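Putative glycoside hydrolase (Bacteroides thetaiotaomicron VPI-5482, PDB 3HBZ) is of unproven function, binds calcium and sodium ions, and may take part in carbohydrate metabolism, possibly as a glycoside hydrolase or carbohydrate-binding protein. Local coordinates at residues A[23-27]-A[204-208]; A[43-49]-A[63-69]; A[100-104]-A[155-159]; A[144-148]-A[178-182]. One frame throughout, in Å; residues are numbered along the deposited sequence.

Interaction 1 (A[23-27]-A[204-208]); sequences TTSPI and LPFRH. With ACT (acetate ion), chain H.
P205 presents the CG and CD edge of its ring to T23 and T24, and no hydrogen bond joins the two segments. CG sits 3.5 Å from the carbonyl oxygen T23 O and also meets T23 OG1, while CD lies 4.0 Å from T24 CB. T24 turns OG1 anti to its main-chain nitrogen (chi1 -172°), which swings CG2 inward to meet L204 CD2 at 4.0 Å, the two side chains crossing at about a right angle. The same leucine methyl group receives I27 CD1 from the start of strand 27-28, at 4.2 Å. R207 is extended from CG to NE, and in one of its two deposited conformers the guanidinium edge meets T23 CG2, a contact that is therefore less certain; NH1 is hydrogen-bonded to T302 O.

Beyond this shell, an acetate ion, probably from the crystallisation liquor, accepts a hydrogen bond from R207 N to its O atom (2.6 Å, N-H...O angle 153°) and another from L96 N. Its methyl group lies 3.5 Å from F206 CE1 and also approaches the edge of the H208 ring. Backbone hydrogen bonds hold both segments in place, T23 with F36 and L204 with V308, and the F36 side chain touches T23, T24, I27 and L204. This mostly apolar surface contact thus joins the edge of the five-stranded mixed sheet, at the loop leading into its outermost strand 27-28, to strand 200-205 of the antiparallel region.

Interaction 2 (A[43-49]-A[63-69]); sequences ISSLAPE and GTARDFH
F68 and H69 close over I43, L46 and P48 where two loops are joined by one isolated antiparallel beta bridge, L46 with R66. The hydrogen-bonded pair is uneven: R66 N reaches L46 O at 2.8 Å, whereas the return bond from L46 N to R66 O is weak. F68 N to I43 O and G63 N to P48 O extend the join to either side of the bridge.

The tight part lies on the face carrying F68, where V89 and V91 of strand 84-92 and Y74 of strand 72-77 also press in. F68 CZ meets P48 CG at 3.5 Å, CD2 packs on L46 CB at 3.9 Å, and L46 O lies in the ring plane at the edge. By contrast, S45 and A65 meet on the solvent side, with S45 OG 3.7 Å from A65 CB, and a water donates hydrogen bonds to both P48 O and T64 O.

H69 belongs to this outer border, yet it is firmly held. An Asx turn brings H69 N to D67 OD1, which is met from above the carboxylate plane; H69 ND1 approaches the same oxygen in the imidazole plane, on the syn lone pair, at 2.7 Å. The ND1 bond helps to fix the rotation of the imidazole, which turns one face to I43, whose CG1 stands 4.1 Å from the ring centroid and only 8° off the normal.

Interaction 3 (A[100-104]-A[155-159]); sequences YNFED and TGKCL. With CA (calcium ion), chain B.
E103 and the main chain of K157 grip each other beside a calcium ion, and the glutamate divides its two oxygens between them. Its CG is anti to the carbonyl carbon, beside the backbone N (chi1 -52°), and the chain then bends about CB-CG (chi2 -53°), curling the carboxylate round to the segment 155-159. OE2 binds calcium at 2.3 Å, while OE1 accepts K157 N at 2.8 Å on its syn lone pair, almost straight at 173°. This bond fixes the rotation of the carboxylate and so positions the metal-binding oxygen.

The other ligands from the two segments are the carbonyl oxygens of N101, T155 and K157, and one water at 2.4 Å from the ion; D332 completes the shell with both carboxylate oxygens. That water donates to N101 OD1 and to T155 OG1, so two side chains hold it from the second shell, and E333 in turn bonds T155 OG1. G156, with positive phi, turns the chain between the two liganding carbonyls. The lysine side chain runs extended away from the ion, and K157 serves the site through its backbone O and N.

On the apolar flank, F102 receives L159 CB over one ring face, 4.2 Å from the centroid. Bound calcium is known in many carbohydrate-binding beta-sandwich modules; a stabilising role here is possible but not established. The ring of F102 also packs on I331 and V334 of strand 328-338, whereas F102 O is bonded by Q149 of strand 147-150; strand 158-165, which starts at the site, pairs with both.

Interaction 4 (A[144-148]-A[178-182]); sequences DYPTF and AAGNL
P146 and T147 meet G180 and N181 inside the antiparallel beta framework of the putative carbohydrate metabolism domain, consistent with the beta-sandwich of the galactose-binding clan. Strands 147-150 and 177-183 both pair with strand 158-165, and the start of the first meets the interrupted part of the second.

P146 is wedged against the other backbone. Its CB lies 3.5 Å from G180 CA, tight for two carbons, and its carbonyl oxygen receives a CA-H...O contact from the same glycine. Farther out on the ring, CG touches A178 CB at 3.9 Å, while N130 and Y133 of helix 130-134 also pack against the proline.

T147 supplies the polar link. With chi1 at -60°, OG1 stands beside its own backbone nitrogen and CG2 points the other way, so one side chain serves two partners. OG1 donates to N181 O at 2.6 Å, in the carbonyl plane and on a lone pair, and accepts from a water that also donates to N181 OD1. The asparagine oxygen has a further partner in G129 N, which helps to place this amide. On the other threonine branch, T147 CG2 lies 3.8 Å from L182 CD1, the side chains crossing at about a right angle.

In the fold
Interactions 3 and 4 belong together: L159 CD2 and F102 CE1 both touch L182 CD2 at 3.6 Å, and strand 158-165 of interaction 3 pairs with both strands of interaction 4. Interaction 4 is partly buried, with no exposed residue among those touching, and relies on close packing with one side-chain hydrogen bond, whereas interaction 3 combines a buried aromatic flank with a calcium site among its more exposed residues. Interaction 1, at the surface, reaches the same antiparallel strand system from another side, about 24 Å from either by centres, and uses chiefly van der Waals contact. Interaction 2 stands apart, about 35 Å from interaction 4 by centres, and joins two loops of the N-terminal region mainly through backbone hydrogen bonds.

Interaction 1 (A[23-27]-A[204-208])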
loop_
_atom_site.group_PDB
_atom_site.type_symbol
_atom_site.label_atom_id
_atom_site.label_comp_id
_atom_site.label_asym_id
_atom_site.label_seq_id
_atom_site.Cartn_x
_atom_site.Cartn_y
_atom_site.Cartn_z
ATOM N N THR A 23 10.567 -13.055 -1.835
ATOM C CA THR A 23 10.853 -12.198 -2.986
ATOM C C THR A 23 10.945 -10.748 -2.527
ATOM O O THR A 23 11.491 -9.912 -3.236
ATOM C CB THR A 23 9.802 -12.352 -4.048
ATOM O OG1 THR A 23 8.553 -11.926 -3.487
ATOM C CG2 THR A 23 9.732 -13.858 -4.546
ATOM N N THR A 24 10.424 -10.477 -1.334
ATOM C CA THR A 24 10.403 -9.133 -0.714
ATOM C C THR A 24 10.116 -9.341 0.757
ATOM O O THR A 24 9.737 -10.434 1.143
ATOM C CB THR A 24 9.331 -8.210 -1.342
ATOM O OG1 THR A 24 9.473 -6.858 -0.840
ATOM C CG2 THR A 24 7.904 -8.751 -1.077
ATOM N N SER A 25 10.321 -8.324 1.594
ATOM C CA SER A 25 10.061 -8.475 3.015
ATOM C C SER A 25 8.601 -8.732 3.327
ATOM O O SER A 25 7.711 -8.147 2.745
ATOM C CB SER A 25 10.482 -7.228 3.776
ATOM O OG SER A 25 11.873 -7.128 3.703
ATOM N N PRO A 26 8.349 -9.564 4.321
ATOM C CA PRO A 26 6.964 -9.786 4.739
ATOM C C PRO A 26 6.300 -8.498 5.156
ATOM O O PRO A 26 6.949 -7.660 5.720
ATOM C CB PRO A 26 7.095 -10.727 5.937
ATOM C CG PRO A 26 8.383 -11.407 5.746
ATOM C CD PRO A 26 9.290 -10.491 4.975
ATOM N N ILE A 27 5.017 -8.351 4.844
ATOM C CA ILE A 27 4.278 -7.167 5.176
ATOM C C ILE A 27 3.432 -7.516 6.409
ATOM O O ILE A 27 2.492 -8.344 6.358
ATOM C CB ILE A 27 3.382 -6.667 4.008
ATOM C CG1 ILE A 27 4.304 -6.230 2.862
ATOM C CG2 ILE A 27 2.481 -5.518 4.510
ATOM C CD1 ILE A 27 3.592 -5.923 1.540
ATOM N N LEU A 204 6.227 -3.677 -5.328
ATOM C CA LEU A 204 6.402 -5.087 -5.102
ATOM C C LEU A 204 7.089 -5.681 -6.339
ATOM O O LEU A 204 7.115 -5.050 -7.407
ATOM C CB LEU A 204 5.059 -5.764 -4.836
ATOM C CG LEU A 204 4.392 -5.485 -3.463
ATOM C CD1 LEU A 204 2.972 -6.155 -3.386
ATOM C CD2 LEU A 204 5.287 -5.930 -2.332
ATOM N N PRO A 205 7.646 -6.886 -6.209
ATOM C CA PRO A 205 8.399 -7.441 -7.349
ATOM C C PRO A 205 7.523 -7.682 -8.581
ATOM O O PRO A 205 6.361 -8.075 -8.435
ATOM C CB PRO A 205 8.960 -8.747 -6.792
ATOM C CG PRO A 205 9.054 -8.490 -5.326
ATOM C CD PRO A 205 7.816 -7.702 -5.002
ATOM N N PHE A 206 8.068 -7.377 -9.767
ATOM C CA PHE A 206 7.345 -7.501 -11.050
ATOM C C PHE A 206 8.314 -8.048 -12.086
ATOM O O PHE A 206 9.438 -7.541 -12.210
ATOM C CB PHE A 206 6.807 -6.121 -11.469
ATOM C CG PHE A 206 5.884 -6.166 -12.664
ATOM C CD1 PHE A 206 4.673 -6.845 -12.602
ATOM C CD2 PHE A 206 6.250 -5.539 -13.866
ATOM C CE1 PHE A 206 3.826 -6.910 -13.728
ATOM C CE2 PHE A 206 5.429 -5.579 -14.972
ATOM C CZ PHE A 206 4.195 -6.292 -14.912
ATOM N N ARG A 207 7.926 -9.107 -12.795
ATOM C CA ARG A 207 8.866 -9.807 -13.687
ATOM C C ARG A 207 8.551 -9.641 -15.184
ATOM O O ARG A 207 8.972 -10.434 -15.993
ATOM C CB ARG A 207 8.972 -11.303 -13.319
ATOM C CG ARG A 207 9.452 -11.572 -11.886
ATOM C CD ARG A 207 9.468 -13.074 -11.566
ATOM N NE ARG A 207 9.530 -13.310 -10.108
ATOM C CZ ARG A 207 10.496 -13.962 -9.450
ATOM N NH1 ARG A 207 11.531 -14.469 -10.089
ATOM N NH2 ARG A 207 10.422 -14.115 -8.128
ATOM N N HIS A 208 7.859 -8.569 -15.556
ATOM C CA HIS A 208 7.664 -8.210 -16.986
ATOM C C HIS A 208 8.083 -6.739 -17.176
ATOM O O HIS A 208 8.353 -6.050 -16.201
ATOM C CB HIS A 208 6.198 -8.378 -17.407
ATOM C CG HIS A 208 5.615 -9.702 -17.041
ATOM N ND1 HIS A 208 5.964 -10.870 -17.690
ATOM C CD2 HIS A 208 4.727 -10.052 -16.073
ATOM C CE1 HIS A 208 5.297 -11.882 -17.152
ATOM N NE2 HIS A 208 4.543 -11.414 -16.166
HETATM C C ACT H . 4.795 -10.514 -11.966
HETATM O O ACT H . 5.833 -10.633 -12.519
HETATM O OXT ACT H . 5.060 -10.597 -10.723
HETATM C CH3 ACT H . 3.452 -10.250 -12.733
#

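Interaction 2 (A[43-49]-A[63-69])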
loop_
_atom_site.group_PDB
_atom_site.type_symbol
_atom_site.label_atom_id
_atom_site.label_comp_id
_atom_site.label_asym_id
_atom_site.label_seq_id
_atom_site.Cartn_x
_atom_site.Cartn_y
_atom_site.Cartn_z
ATOM N N ILE A 43 3.996 -24.424 -1.564
ATOM C CA ILE A 43 3.470 -23.789 -0.356
ATOM C C ILE A 43 2.642 -24.723 0.564
ATOM O O ILE A 43 2.039 -24.239 1.537
ATOM C CB ILE A 43 2.689 -22.515 -0.699
ATOM C CG1 ILE A 43 1.415 -22.834 -1.479
ATOM C CG2 ILE A 43 3.605 -21.552 -1.478
ATOM C CD1 ILE A 43 0.546 -21.640 -1.776
ATOM N N SER A 44 2.658 -26.037 0.270
ATOM C CA SER A 44 1.892 -27.052 1.010
ATOM C C SER A 44 2.457 -27.345 2.381
ATOM O O SER A 44 1.801 -27.997 3.182
ATOM C CB SER A 44 1.870 -28.404 0.262
ATOM O OG SER A 44 1.211 -28.322 -0.983
ATOM N N SER A 45 3.689 -26.929 2.642
ATOM C CA SER A 45 4.341 -27.302 3.872
ATOM C C SER A 45 5.424 -26.322 4.281
ATOM O O SER A 45 6.541 -26.716 4.610
ATOM C CB SER A 45 4.943 -28.702 3.716
ATOM O OG SER A 45 5.405 -29.168 4.960
ATOM N N LEU A 46 5.072 -25.055 4.337
ATOM C CA LEU A 46 5.994 -24.012 4.775
ATOM C C LEU A 46 5.933 -23.870 6.289
ATOM O O LEU A 46 4.891 -24.107 6.917
ATOM C CB LEU A 46 5.627 -22.696 4.107
ATOM C CG LEU A 46 5.685 -22.671 2.585
ATOM C CD1 LEU A 46 5.046 -21.375 2.040
ATOM C CD2 LEU A 46 7.130 -22.826 2.095
ATOM N N ALA A 47 7.052 -23.456 6.875
ATOM C CA ALA A 47 7.212 -23.456 8.318
ATOM C C ALA A 47 7.758 -22.093 8.760
ATOM O O ALA A 47 8.914 -21.977 9.172
ATOM C CB ALA A 47 8.174 -24.638 8.750
ATOM N N PRO A 48 6.926 -21.053 8.661
ATOM C CA PRO A 48 7.333 -19.717 9.094
ATOM C C PRO A 48 7.876 -19.693 10.534
ATOM O O PRO A 48 7.322 -20.358 11.447
ATOM C CB PRO A 48 6.039 -18.887 8.981
ATOM C CG PRO A 48 5.026 -19.745 8.253
ATOM C CD PRO A 48 5.496 -21.138 8.294
ATOM N N GLU A 49 8.961 -18.953 10.732
ATOM C CA GLU A 49 9.509 -18.697 12.074
ATOM C C GLU A 49 9.389 -17.224 12.433
ATOM O O GLU A 49 9.596 -16.352 11.580
ATOM C CB GLU A 49 10.964 -19.128 12.176
ATOM C CG GLU A 49 11.083 -20.599 12.154
ATOM C CD GLU A 49 12.507 -21.063 12.185
ATOM O OE1 GLU A 49 13.408 -20.206 12.365
ATOM O OE2 GLU A 49 12.692 -22.282 11.998
ATOM N N GLY A 63 7.811 -22.128 13.641
ATOM C CA GLY A 63 8.437 -23.226 12.928
ATOM C C GLY A 63 7.500 -24.409 12.684
ATOM O O GLY A 63 7.952 -25.443 12.233
ATOM N N THR A 64 6.210 -24.277 12.990
ATOM C CA THR A 64 5.252 -25.328 12.616
ATOM C C THR A 64 5.032 -25.314 11.094
ATOM O O THR A 64 4.786 -24.255 10.514
ATOM C CB THR A 64 3.884 -25.142 13.319
ATOM O OG1 THR A 64 4.067 -25.103 14.743
ATOM C CG2 THR A 64 2.901 -26.295 12.952
ATOM N N ALA A 65 5.105 -26.493 10.471
ATOM C CA ALA A 65 4.842 -26.649 9.050
ATOM C C ALA A 65 3.331 -26.616 8.848
ATOM O O ALA A 65 2.592 -27.289 9.577
ATOM C CB ALA A 65 5.417 -28.025 8.496
ATOM N N ARG A 66 2.880 -25.849 7.859
ATOM C CA ARG A 66 1.460 -25.797 7.541
ATOM C C ARG A 66 1.267 -25.625 6.066
ATOM O O ARG A 66 2.214 -25.283 5.340
ATOM C CB ARG A 66 0.767 -24.658 8.284
ATOM C CG ARG A 66 1.284 -24.434 9.697
ATOM C CD ARG A 66 0.542 -23.282 10.385
ATOM N NE ARG A 66 -0.800 -23.669 10.807
ATOM C CZ ARG A 66 -1.596 -22.889 11.528
ATOM N NH1 ARG A 66 -1.193 -21.691 11.913
ATOM N NH2 ARG A 66 -2.792 -23.305 11.876
ATOM N N ASP A 67 0.021 -25.857 5.657
ATOM C CA ASP A 67 -0.421 -25.758 4.270
ATOM C C ASP A 67 -0.997 -24.360 4.046
ATOM O O ASP A 67 -2.050 -24.019 4.602
ATOM C CB ASP A 67 -1.499 -26.820 3.982
ATOM C CG ASP A 67 -1.847 -26.906 2.510
ATOM O OD1 ASP A 67 -1.391 -26.031 1.724
ATOM O OD2 ASP A 67 -2.562 -27.853 2.126
ATOM N N PHE A 68 -0.290 -23.553 3.253
ATOM C CA PHE A 68 -0.663 -22.166 3.021
ATOM C C PHE A 68 -1.406 -21.952 1.673
ATOM O O PHE A 68 -1.553 -20.837 1.179
ATOM C CB PHE A 68 0.579 -21.287 3.126
ATOM C CG PHE A 68 1.024 -21.072 4.540
ATOM C CD1 PHE A 68 0.497 -20.036 5.288
ATOM C CD2 PHE A 68 1.923 -21.943 5.149
ATOM C CE1 PHE A 68 0.889 -19.850 6.608
ATOM C CE2 PHE A 68 2.311 -21.761 6.476
ATOM C CZ PHE A 68 1.806 -20.721 7.199
ATOM N N HIS A 69 -1.920 -23.023 1.100
ATOM C CA HIS A 69 -2.917 -22.869 0.055
ATOM C C HIS A 69 -4.057 -21.920 0.494
ATOM O O HIS A 69 -4.547 -21.135 -0.318
ATOM C CB HIS A 69 -3.414 -24.226 -0.397
ATOM C CG HIS A 69 -2.487 -24.884 -1.368
ATOM N ND1 HIS A 69 -1.542 -25.813 -0.985
ATOM C CD2 HIS A 69 -2.319 -24.695 -2.700
ATOM C CE1 HIS A 69 -0.857 -26.195 -2.051
ATOM N NE2 HIS A 69 -1.311 -25.536 -3.104
HETATM O O HOH W 1 4.911 -21.869 11.610
#

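Interaction 3 (A[100-104]-A[155-159])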
loop_
_atom_site.group_PDB
_atom_site.type_symbol
_atom_site.label_atom_id
_atom_site.label_comp_id
_atom_site.label_asym_id
_atom_site.label_seq_id
_atom_site.Cartn_x
_atom_site.Cartn_y
_atom_site.Cartn_z
ATOM N N TYR A 100 -7.362 -4.219 -12.435
ATOM C CA TYR A 100 -7.905 -3.678 -11.184
ATOM C C TYR A 100 -9.292 -3.105 -11.389
ATOM O O TYR A 100 -9.445 -2.065 -12.013
ATOM C CB TYR A 100 -6.991 -2.572 -10.668
ATOM C CG TYR A 100 -5.519 -2.908 -10.762
ATOM C CD1 TYR A 100 -5.011 -4.039 -10.154
ATOM C CD2 TYR A 100 -4.645 -2.091 -11.462
ATOM C CE1 TYR A 100 -3.669 -4.357 -10.235
ATOM C CE2 TYR A 100 -3.301 -2.401 -11.566
ATOM C CZ TYR A 100 -2.806 -3.517 -10.941
ATOM O OH TYR A 100 -1.450 -3.800 -11.028
ATOM N N ASN A 101 -10.299 -3.773 -10.842
ATOM C CA ASN A 101 -11.683 -3.324 -10.972
ATOM C C ASN A 101 -12.268 -2.748 -9.663
ATOM O O ASN A 101 -13.393 -2.257 -9.624
ATOM C CB ASN A 101 -12.528 -4.489 -11.504
ATOM C CG ASN A 101 -12.342 -4.700 -13.017
ATOM O OD1 ASN A 101 -12.664 -3.840 -13.809
ATOM N ND2 ASN A 101 -11.833 -5.848 -13.403
ATOM N N PHE A 102 -11.487 -2.838 -8.593
ATOM C CA PHE A 102 -11.804 -2.240 -7.309
ATOM C C PHE A 102 -13.109 -2.720 -6.694
ATOM O O PHE A 102 -13.785 -1.952 -5.993
ATOM C CB PHE A 102 -11.697 -0.709 -7.419
ATOM C CG PHE A 102 -10.324 -0.264 -7.845
ATOM C CD1 PHE A 102 -9.285 -0.307 -6.947
ATOM C CD2 PHE A 102 -10.028 0.026 -9.167
ATOM C CE1 PHE A 102 -7.991 0.020 -7.344
ATOM C CE2 PHE A 102 -8.738 0.354 -9.549
ATOM C CZ PHE A 102 -7.732 0.342 -8.621
ATOM N N GLU A 103 -13.450 -3.991 -6.959
ATOM C CA GLU A 103 -14.642 -4.607 -6.428
ATOM C C GLU A 103 -14.430 -5.227 -5.031
ATOM O O GLU A 103 -15.355 -5.311 -4.243
ATOM C CB GLU A 103 -15.193 -5.706 -7.362
ATOM C CG GLU A 103 -15.425 -5.313 -8.850
ATOM C CD GLU A 103 -16.289 -4.069 -8.994
ATOM O OE1 GLU A 103 -17.158 -3.840 -8.118
ATOM O OE2 GLU A 103 -16.093 -3.317 -9.970
ATOM N N ASP A 104 -13.224 -5.710 -4.754
ATOM C CA ASP A 104 -12.999 -6.616 -3.629
ATOM C C ASP A 104 -12.259 -5.909 -2.508
ATOM O O ASP A 104 -11.227 -5.255 -2.755
ATOM C CB ASP A 104 -12.130 -7.785 -4.073
ATOM C CG ASP A 104 -12.855 -8.728 -5.057
ATOM O OD1 ASP A 104 -14.042 -9.010 -4.876
ATOM O OD2 ASP A 104 -12.206 -9.133 -6.015
ATOM N N THR A 155 -17.816 0.369 -13.930
ATOM C CA THR A 155 -18.566 -0.899 -13.887
ATOM C C THR A 155 -18.402 -1.371 -12.461
ATOM O O THR A 155 -17.323 -1.269 -11.908
ATOM C CB THR A 155 -18.017 -1.964 -14.878
ATOM O OG1 THR A 155 -16.582 -1.947 -14.850
ATOM C CG2 THR A 155 -18.520 -1.695 -16.350
ATOM N N GLY A 156 -19.460 -1.869 -11.849
ATOM C CA GLY A 156 -19.427 -2.205 -10.418
ATOM C C GLY A 156 -19.026 -1.014 -9.554
ATOM O O GLY A 156 -19.452 0.098 -9.808
ATOM N N LYS A 157 -18.249 -1.262 -8.503
ATOM C CA LYS A 157 -17.837 -0.223 -7.557
ATOM C C LYS A 157 -16.513 0.310 -8.004
ATOM O O LYS A 157 -15.958 -0.203 -8.998
ATOM C CB LYS A 157 -17.751 -0.795 -6.163
ATOM C CG LYS A 157 -19.106 -1.490 -5.765
ATOM C CD LYS A 157 -19.001 -2.208 -4.437
ATOM C CE LYS A 157 -20.379 -2.755 -3.984
ATOM N NZ LYS A 157 -20.193 -3.652 -2.821
ATOM N N CYS A 158 -16.036 1.343 -7.306
ATOM C CA CYS A 158 -14.719 1.914 -7.607
ATOM C C CYS A 158 -14.005 2.438 -6.369
ATOM O O CYS A 158 -14.540 2.410 -5.261
ATOM C CB CYS A 158 -14.844 3.030 -8.627
ATOM S SG CYS A 158 -15.661 4.546 -7.995
ATOM N N LEU A 159 -12.766 2.866 -6.605
ATOM C CA LEU A 159 -11.905 3.459 -5.635
ATOM C C LEU A 159 -12.280 4.929 -5.527
ATOM O O LEU A 159 -12.470 5.606 -6.543
ATOM C CB LEU A 159 -10.439 3.349 -6.115
ATOM C CG LEU A 159 -9.363 4.036 -5.275
ATOM C CD1 LEU A 159 -9.354 3.428 -3.867
ATOM C CD2 LEU A 159 -7.975 3.919 -6.040
HETATM CA CA CA B . -15.228 -1.336 -10.844
HETATM O O HOH W 2 -14.840 -2.386 -12.935
#

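Interaction 4 (A[144-148]-A[178-182])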
loop_
_atom_site.group_PDB
_atom_site.type_symbol
_atom_site.label_atom_id
_atom_site.label_comp_id
_atom_site.label_asym_id
_atom_site.label_seq_id
_atom_site.Cartn_x
_atom_site.Cartn_y
_atom_site.Cartn_z
ATOM N N ASP A 144 -15.324 7.617 6.421
ATOM C CA ASP A 144 -14.745 8.879 6.866
ATOM C C ASP A 144 -13.234 8.939 6.559
ATOM O O ASP A 144 -12.581 9.974 6.767
ATOM C CB ASP A 144 -14.945 9.039 8.377
ATOM C CG ASP A 144 -16.401 9.138 8.803
ATOM O OD1 ASP A 144 -17.264 9.559 8.002
ATOM O OD2 ASP A 144 -16.668 8.803 9.984
ATOM N N TYR A 145 -12.659 7.833 6.107
ATOM C CA TYR A 145 -11.244 7.797 5.807
ATOM C C TYR A 145 -10.935 8.424 4.417
ATOM O O TYR A 145 -11.837 8.642 3.591
ATOM C CB TYR A 145 -10.735 6.371 5.826
ATOM C CG TYR A 145 -10.583 5.787 7.209
ATOM C CD1 TYR A 145 -11.689 5.381 7.937
ATOM C CD2 TYR A 145 -9.301 5.626 7.787
ATOM C CE1 TYR A 145 -11.536 4.840 9.216
ATOM C CE2 TYR A 145 -9.146 5.105 9.069
ATOM C CZ TYR A 145 -10.260 4.729 9.785
ATOM O OH TYR A 145 -10.091 4.176 11.031
ATOM N N PRO A 146 -9.657 8.743 4.172
ATOM C CA PRO A 146 -9.269 9.307 2.877
ATOM C C PRO A 146 -9.407 8.324 1.711
ATOM O O PRO A 146 -9.575 8.751 0.551
ATOM C CB PRO A 146 -7.792 9.693 3.086
ATOM C CG PRO A 146 -7.681 9.906 4.588
ATOM C CD PRO A 146 -8.537 8.762 5.147
ATOM N N THR A 147 -9.385 7.035 2.027
ATOM C CA THR A 147 -9.376 5.993 1.026
ATOM C C THR A 147 -10.551 5.047 1.338
ATOM O O THR A 147 -10.566 4.417 2.393
ATOM C CB THR A 147 -8.087 5.256 1.059
ATOM O OG1 THR A 147 -7.003 6.144 0.798
ATOM C CG2 THR A 147 -8.068 4.100 -0.017
ATOM N N PHE A 148 -11.543 4.993 0.442
ATOM C CA PHE A 148 -12.704 4.103 0.623
ATOM C C PHE A 148 -13.255 3.622 -0.696
ATOM O O PHE A 148 -12.760 3.977 -1.764
ATOM C CB PHE A 148 -13.805 4.768 1.467
ATOM C CG PHE A 148 -14.366 6.071 0.869
ATOM C CD1 PHE A 148 -13.684 7.277 1.034
ATOM C CD2 PHE A 148 -15.563 6.080 0.163
ATOM C CE1 PHE A 148 -14.171 8.459 0.516
ATOM C CE2 PHE A 148 -16.060 7.258 -0.371
ATOM C CZ PHE A 148 -15.375 8.454 -0.192
ATOM N N ALA A 178 -4.932 15.098 5.039
ATOM C CA ALA A 178 -4.550 13.766 4.628
ATOM C C ALA A 178 -5.106 13.486 3.234
ATOM O O ALA A 178 -6.329 13.392 3.046
ATOM C CB ALA A 178 -5.140 12.702 5.653
ATOM N N ALA A 179 -4.232 13.346 2.255
ATOM C CA ALA A 179 -4.661 13.008 0.928
ATOM C C ALA A 179 -5.180 11.602 0.902
ATOM O O ALA A 179 -4.670 10.757 1.599
ATOM C CB ALA A 179 -3.481 13.128 -0.119
ATOM N N GLY A 180 -6.178 11.334 0.076
ATOM C CA GLY A 180 -6.562 9.946 -0.165
ATOM C C GLY A 180 -5.540 9.353 -1.118
ATOM O O GLY A 180 -5.271 9.911 -2.205
ATOM N N ASN A 181 -4.998 8.217 -0.751
ATOM C CA ASN A 181 -4.109 7.478 -1.624
ATOM C C ASN A 181 -4.361 5.964 -1.670
ATOM O O ASN A 181 -5.082 5.371 -0.850
ATOM C CB ASN A 181 -2.640 7.770 -1.261
ATOM C CG ASN A 181 -2.313 7.384 0.156
ATOM O OD1 ASN A 181 -3.175 6.930 0.922
ATOM N ND2 ASN A 181 -1.068 7.543 0.508
ATOM N N LEU A 182 -3.756 5.344 -2.671
ATOM C CA LEU A 182 -3.754 3.908 -2.770
ATOM C C LEU A 182 -2.518 3.575 -3.550
ATOM O O LEU A 182 -2.231 4.233 -4.573
ATOM C CB LEU A 182 -4.982 3.361 -3.502
ATOM C CG LEU A 182 -5.246 1.865 -3.345
ATOM C CD1 LEU A 182 -5.938 1.658 -1.960
ATOM C CD2 LEU A 182 -6.111 1.281 -4.544
HETATM O O HOH W 3 -5.662 6.821 3.040
#